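Local coordinates for reticulocyte-binding protein 2a (Plasmodium vivax, PDB 4Z8N) that probably binds a receptor on red blood cells, including reticulocytes, through this helical erythrocyte-binding domain during invasion by the malaria parasite, at residues A[137-148]-A[240-250]. Numbering follows the deposited sequence.
Sequences LNSVKCTDACET and IPPQVPLSTLK
The ammonium group of Lys250 is gripped by two carbonyl oxygens, Asn138 OD1, 3.0 Å from NZ, and the backbone oxygen of Tyr134 in helix 119-136. NZ lies 44° out of the Asn138 carbonyl plane, tilted above it rather than on a lone pair. Lys250 bends at its third torsion (chi3 -121°) after running past Leu137, whose CB lies 3.7 Å from Lys250 CD. Leu246, with CG anti to its backbone N (chi1 178°), reaches into the bend of 137-148: CD1 meets Val140 CB at 4.0 Å, CD2 faces the carbonyl oxygens of Leu137 and Cys142, and CB lies 3.6 Å from Cys146 SG. That sulfur is bonded to Cys142, so the disulfide closes a tight five-residue turn against the first turn of the helix. Cys146 CB also touches Leu249 CD2. Farther along, the backbones pair directly: Val244 N gives an almost straight bond of 3.0 Å to Cys146 O, and Glu147 and Gln243 form a single beta bridge. Thr148 then packs its CG2 against Val244 CG2 at 3.9 Å. A weak bond from Leu246 N to Thr143 O ties the disulfide turn to the start of helix 246-297. The contact thus joins two interhelical loops at one end of the elongated, mostly helical erythrocyte-binding domain, where a disulfide-closed turn sits on the N-terminus of its long last helix.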
ATOM      1  N   LEU A 137       9.550  -2.024  27.940  1.00 60.49           N
ATOM      2  CA  LEU A 137      10.923  -1.550  27.821  1.00 61.53           C
ATOM      3  C   LEU A 137      11.453  -0.959  29.127  1.00 65.62           C
ATOM      4  O   LEU A 137      12.574  -0.453  29.173  1.00 65.87           O
ATOM      5  CB  LEU A 137      11.035  -0.521  26.694  1.00 61.64           C
ATOM      6  CG  LEU A 137      11.764  -1.025  25.446  1.00 61.19           C
ATOM      7  CD1 LEU A 137      11.084  -2.266  24.889  1.00 58.97           C
ATOM      8  CD2 LEU A 137      11.850   0.066  24.388  1.00 59.88           C
ATOM      9  N   ASN A 138      10.650  -1.020  30.187  1.00 68.65           N
ATOM     10  CA  ASN A 138      11.148  -0.706  31.520  1.00 76.25           C
ATOM     11  C   ASN A 138      12.068  -1.821  32.004  1.00 78.84           C
ATOM     12  O   ASN A 138      12.821  -1.649  32.962  1.00 82.07           O
ATOM     13  CB  ASN A 138      10.000  -0.502  32.515  1.00 80.82           C
ATOM     14  CG  ASN A 138       9.235   0.788  32.277  1.00 80.36           C
ATOM     15  OD1 ASN A 138       9.779   1.764  31.760  1.00 79.57           O
ATOM     16  ND2 ASN A 138       7.966   0.803  32.673  1.00 80.43           N
ATOM     17  N   SER A 139      11.996  -2.965  31.327  1.00 78.55           N
ATOM     18  CA  SER A 139      12.831  -4.118  31.651  1.00 81.28           C
ATOM     19  C   SER A 139      14.283  -3.890  31.247  1.00 79.20           C
ATOM     20  O   SER A 139      15.175  -4.621  31.678  1.00 82.01           O
ATOM     21  CB  SER A 139      12.293  -5.378  30.969  1.00 80.68           C
ATOM     22  OG  SER A 139      11.000  -5.705  31.450  1.00 84.69           O
ATOM     23  N   VAL A 140      14.514  -2.884  30.408  1.00 74.56           N
ATOM     24  CA  VAL A 140      15.872  -2.474  30.080  1.00 74.86           C
ATOM     25  C   VAL A 140      16.557  -2.016  31.360  1.00 83.80           C
ATOM     26  O   VAL A 140      16.159  -1.024  31.968  1.00 87.89           O
ATOM     27  CB  VAL A 140      15.897  -1.351  29.032  1.00 67.42           C
ATOM     28  CG1 VAL A 140      17.327  -0.917  28.757  1.00 68.18           C
ATOM     29  CG2 VAL A 140      15.223  -1.815  27.751  1.00 61.66           C
ATOM     30  N   LYS A 141      17.587  -2.751  31.763  1.00 89.19           N
ATOM     31  CA  LYS A 141      18.138  -2.642  33.110  1.00 96.60           C
ATOM     32  C   LYS A 141      18.772  -1.288  33.433  1.00101.46           C
ATOM     33  O   LYS A 141      18.743  -0.852  34.585  1.00110.29           O
ATOM     34  CB  LYS A 141      19.151  -3.766  33.336  1.00 99.68           C
ATOM     35  CG  LYS A 141      18.524  -5.151  33.239  1.00 98.95           C
ATOM     36  CD  LYS A 141      19.505  -6.253  33.599  1.00103.57           C
ATOM     37  CE  LYS A 141      18.788  -7.588  33.733  1.00103.52           C
ATOM     38  NZ  LYS A 141      19.616  -8.726  33.246  1.00102.13           N
ATOM     39  N   CYS A 142      19.338  -0.621  32.432  1.00 96.91           N
ATOM     40  CA  CYS A 142      19.872   0.722  32.643  1.00 99.15           C
ATOM     41  C   CYS A 142      18.720   1.703  32.876  1.00 98.93           C
ATOM     42  O   CYS A 142      17.624   1.507  32.357  1.00 98.65           O
ATOM     43  CB  CYS A 142      20.730   1.165  31.456  1.00 95.62           C
ATOM     44  SG  CYS A 142      19.795   1.592  29.971  1.00129.63           S
ATOM     45  N   THR A 143      18.966   2.751  33.657  1.00103.34           N
ATOM     46  CA  THR A 143      17.898   3.666  34.065  1.00105.16           C
ATOM     47  C   THR A 143      18.093   5.079  33.507  1.00105.49           C
ATOM     48  O   THR A 143      17.184   5.645  32.894  1.00105.03           O
ATOM     49  CB  THR A 143      17.789   3.730  35.614  1.00105.92           C
ATOM     50  OG1 THR A 143      16.927   2.682  36.076  1.00110.25           O
ATOM     51  CG2 THR A 143      17.210   5.065  36.070  1.00105.31           C
ATOM     52  N   ASP A 144      19.278   5.644  33.724  1.00105.21           N
ATOM     53  CA  ASP A 144      19.587   7.002  33.291  1.00103.04           C
ATOM     54  C   ASP A 144      20.849   6.901  32.430  1.00 98.79           C
ATOM     55  O   ASP A 144      21.106   7.734  31.562  1.00 96.84           O
ATOM     56  CB  ASP A 144      19.755   7.921  34.520  1.00113.98           C
ATOM     57  CG  ASP A 144      20.139   9.369  34.172  1.00119.67           C
ATOM     58  OD1 ASP A 144      20.783   9.645  33.141  1.00118.47           O
ATOM     59  OD2 ASP A 144      19.754  10.266  34.952  1.00125.76           O
ATOM     60  N   ALA A 145      21.601   5.826  32.637  1.00 97.90           N
ATOM     61  CA  ALA A 145      22.898   5.657  31.992  1.00 96.57           C
ATOM     62  C   ALA A 145      22.856   4.826  30.706  1.00 89.86           C
ATOM     63  O   ALA A 145      23.888   4.313  30.276  1.00 89.63           O
ATOM     64  CB  ALA A 145      23.872   5.029  32.976  1.00 99.52           C
ATOM     65  N   CYS A 146      21.681   4.712  30.089  1.00 87.44           N
ATOM     66  CA  CYS A 146      21.488   3.836  28.926  1.00 81.76           C
ATOM     67  C   CYS A 146      22.437   4.121  27.759  1.00 79.51           C
ATOM     68  O   CYS A 146      22.541   5.254  27.289  1.00 79.14           O
ATOM     69  CB  CYS A 146      20.043   3.930  28.433  1.00 78.54           C
ATOM     70  SG  CYS A 146      18.813   3.358  29.622  1.00 76.74           S
ATOM     71  N   GLU A 147      23.120   3.076  27.293  1.00 78.38           N
ATOM     72  CA  GLU A 147      24.057   3.193  26.178  1.00 77.69           C
ATOM     73  C   GLU A 147      23.327   3.057  24.844  1.00 70.27           C
ATOM     74  O   GLU A 147      22.309   2.371  24.750  1.00 67.42           O
ATOM     75  CB  GLU A 147      25.161   2.138  26.297  1.00 85.99           C
ATOM     76  CG  GLU A 147      26.434   2.465  25.530  1.00 93.21           C
ATOM     77  CD  GLU A 147      27.575   1.523  25.876  1.00100.80           C
ATOM     78  OE1 GLU A 147      27.326   0.515  26.570  1.00101.55           O
ATOM     79  OE2 GLU A 147      28.721   1.794  25.460  1.00105.50           O
ATOM     80  N   THR A 148      23.859   3.705  23.812  1.00 68.67           N
ATOM     81  CA  THR A 148      23.165   3.812  22.534  1.00 65.28           C
ATOM     82  C   THR A 148      23.658   2.817  21.483  1.00 65.47           C
ATOM     83  O   THR A 148      23.525   3.063  20.283  1.00 63.65           O
ATOM     84  CB  THR A 148      23.299   5.235  21.961  1.00 64.03           C
ATOM     85  OG1 THR A 148      24.680   5.518  21.701  1.00 66.25           O
ATOM     86  CG2 THR A 148      22.756   6.257  22.949  1.00 67.28           C
ATOM     87  N   ILE A 240      24.003  12.050  18.391  1.00 92.69           N
ATOM     88  CA  ILE A 240      23.484  11.502  19.633  1.00 89.99           C
ATOM     89  C   ILE A 240      24.653  11.294  20.593  1.00 93.78           C
ATOM     90  O   ILE A 240      25.758  10.942  20.173  1.00 97.24           O
ATOM     91  CB  ILE A 240      22.706  10.174  19.393  1.00 86.16           C
ATOM     92  CG1 ILE A 240      21.384  10.172  20.164  1.00 84.34           C
ATOM     93  CG2 ILE A 240      23.545   8.944  19.735  1.00 85.76           C
ATOM     94  CD1 ILE A 240      20.420  11.254  19.722  1.00 83.78           C
ATOM     95  N   PRO A 241      24.430  11.565  21.887  1.00 93.09           N
ATOM     96  CA  PRO A 241      25.481  11.297  22.871  1.00 94.86           C
ATOM     97  C   PRO A 241      25.622   9.802  23.120  1.00 92.55           C
ATOM     98  O   PRO A 241      24.644   9.070  22.957  1.00 88.99           O
ATOM     99  CB  PRO A 241      24.986  12.026  24.124  1.00 97.16           C
ATOM    100  CG  PRO A 241      23.510  12.088  23.963  1.00 93.09           C
ATOM    101  CD  PRO A 241      23.259  12.225  22.489  1.00 91.33           C
ATOM    102  N   PRO A 242      26.826   9.348  23.498  1.00 94.62           N
ATOM    103  CA  PRO A 242      27.065   7.933  23.802  1.00 91.50           C
ATOM    104  C   PRO A 242      26.157   7.420  24.919  1.00 86.80           C
ATOM    105  O   PRO A 242      25.903   6.217  25.006  1.00 82.71           O
ATOM    106  CB  PRO A 242      28.534   7.911  24.237  1.00 97.35           C
ATOM    107  CG  PRO A 242      29.139   9.111  23.586  1.00101.74           C
ATOM    108  CD  PRO A 242      28.058  10.151  23.595  1.00100.95           C
ATOM    109  N   GLN A 243      25.676   8.334  25.759  1.00 87.31           N
ATOM    110  CA  GLN A 243      24.792   7.989  26.866  1.00 85.81           C
ATOM    111  C   GLN A 243      23.522   8.840  26.850  1.00 82.18           C
ATOM    112  O   GLN A 243      23.588  10.064  26.738  1.00 83.53           O
ATOM    113  CB  GLN A 243      25.518   8.167  28.204  1.00 92.64           C
ATOM    114  CG  GLN A 243      26.908   7.544  28.267  1.00 97.91           C
ATOM    115  CD  GLN A 243      26.883   6.080  28.663  1.00 97.19           C
ATOM    116  OE1 GLN A 243      25.927   5.360  28.375  1.00 93.13           O
ATOM    117  NE2 GLN A 243      27.940   5.632  29.334  1.00100.52           N
ATOM    118  N   VAL A 244      22.368   8.186  26.953  1.00 76.75           N
ATOM    119  CA  VAL A 244      21.088   8.884  27.060  1.00 74.90           C
ATOM    120  C   VAL A 244      20.242   8.253  28.164  1.00 74.46           C
ATOM    121  O   VAL A 244      20.463   7.099  28.532  1.00 74.70           O
ATOM    122  CB  VAL A 244      20.291   8.858  25.728  1.00 70.23           C
ATOM    123  CG1 VAL A 244      21.081   9.516  24.608  1.00 71.79           C
ATOM    124  CG2 VAL A 244      19.911   7.434  25.356  1.00 66.85           C
ATOM    125  N   PRO A 245      19.282   9.014  28.716  1.00 74.96           N
ATOM    126  CA  PRO A 245      18.338   8.415  29.665  1.00 73.98           C
ATOM    127  C   PRO A 245      17.378   7.457  28.963  1.00 71.65           C
ATOM    128  O   PRO A 245      17.199   7.560  27.748  1.00 69.19           O
ATOM    129  CB  PRO A 245      17.596   9.626  30.239  1.00 78.53           C
ATOM    130  CG  PRO A 245      17.739  10.686  29.198  1.00 80.63           C
ATOM    131  CD  PRO A 245      19.094  10.470  28.594  1.00 79.99           C
ATOM    132  N   LEU A 246      16.771   6.546  29.719  1.00 70.60           N
ATOM    133  CA  LEU A 246      15.919   5.506  29.146  1.00 67.25           C
ATOM    134  C   LEU A 246      14.702   6.066  28.414  1.00 71.51           C
ATOM    135  O   LEU A 246      14.338   5.573  27.345  1.00 71.82           O
ATOM    136  CB  LEU A 246      15.457   4.536  30.237  1.00 65.73           C
ATOM    137  CG  LEU A 246      14.522   3.416  29.770  1.00 62.59           C
ATOM    138  CD1 LEU A 246      15.180   2.579  28.682  1.00 55.43           C
ATOM    139  CD2 LEU A 246      14.095   2.541  30.937  1.00 64.44           C
ATOM    140  N   SER A 247      14.072   7.084  28.993  1.00 73.71           N
ATOM    141  CA  SER A 247      12.893   7.699  28.391  1.00 73.61           C
ATOM    142  C   SER A 247      13.202   8.200  26.984  1.00 72.64           C
ATOM    143  O   SER A 247      12.368   8.115  26.081  1.00 72.06           O
ATOM    144  CB  SER A 247      12.382   8.849  29.259  1.00 77.71           C
ATOM    145  OG  SER A 247      13.326   9.904  29.309  1.00 79.73           O
ATOM    146  N   THR A 248      14.411   8.722  26.811  1.00 72.08           N
ATOM    147  CA  THR A 248      14.884   9.161  25.507  1.00 68.18           C
ATOM    148  C   THR A 248      15.124   7.960  24.598  1.00 64.83           C
ATOM    149  O   THR A 248      14.754   7.972  23.423  1.00 61.61           O
ATOM    150  CB  THR A 248      16.184   9.981  25.628  1.00 69.98           C
ATOM    151  OG1 THR A 248      15.935  11.161  26.401  1.00 74.46           O
ATOM    152  CG2 THR A 248      16.703  10.378  24.253  1.00 70.45           C
ATOM    153  N   LEU A 249      15.735   6.923  25.161  1.00 63.66           N
ATOM    154  CA  LEU A 249      16.089   5.722  24.413  1.00 61.68           C
ATOM    155  C   LEU A 249      14.873   5.052  23.784  1.00 60.27           C
ATOM    156  O   LEU A 249      14.929   4.606  22.637  1.00 60.17           O
ATOM    157  CB  LEU A 249      16.812   4.728  25.322  1.00 63.82           C
ATOM    158  CG  LEU A 249      17.492   3.559  24.611  1.00 64.97           C
ATOM    159  CD1 LEU A 249      18.727   4.042  23.867  1.00 66.74           C
ATOM    160  CD2 LEU A 249      17.845   2.454  25.597  1.00 64.33           C
ATOM    161  N   LYS A 250      13.783   4.980  24.541  1.00 59.96           N
ATOM    162  CA  LYS A 250      12.546   4.380  24.050  1.00 60.44           C
ATOM    163  C   LYS A 250      12.048   5.093  22.800  1.00 59.84           C
ATOM    164  O   LYS A 250      11.648   4.455  21.825  1.00 56.85           O
ATOM    165  CB  LYS A 250      11.460   4.410  25.129  1.00 63.59           C
ATOM    166  CG  LYS A 250      11.730   3.511  26.320  1.00 66.44           C
ATOM    167  CD  LYS A 250      10.430   3.132  27.011  1.00 68.97           C
ATOM    168  CE  LYS A 250      10.416   3.576  28.461  1.00 75.06           C
ATOM    169  NZ  LYS A 250       9.182   3.127  29.165  1.00 78.20           N
TER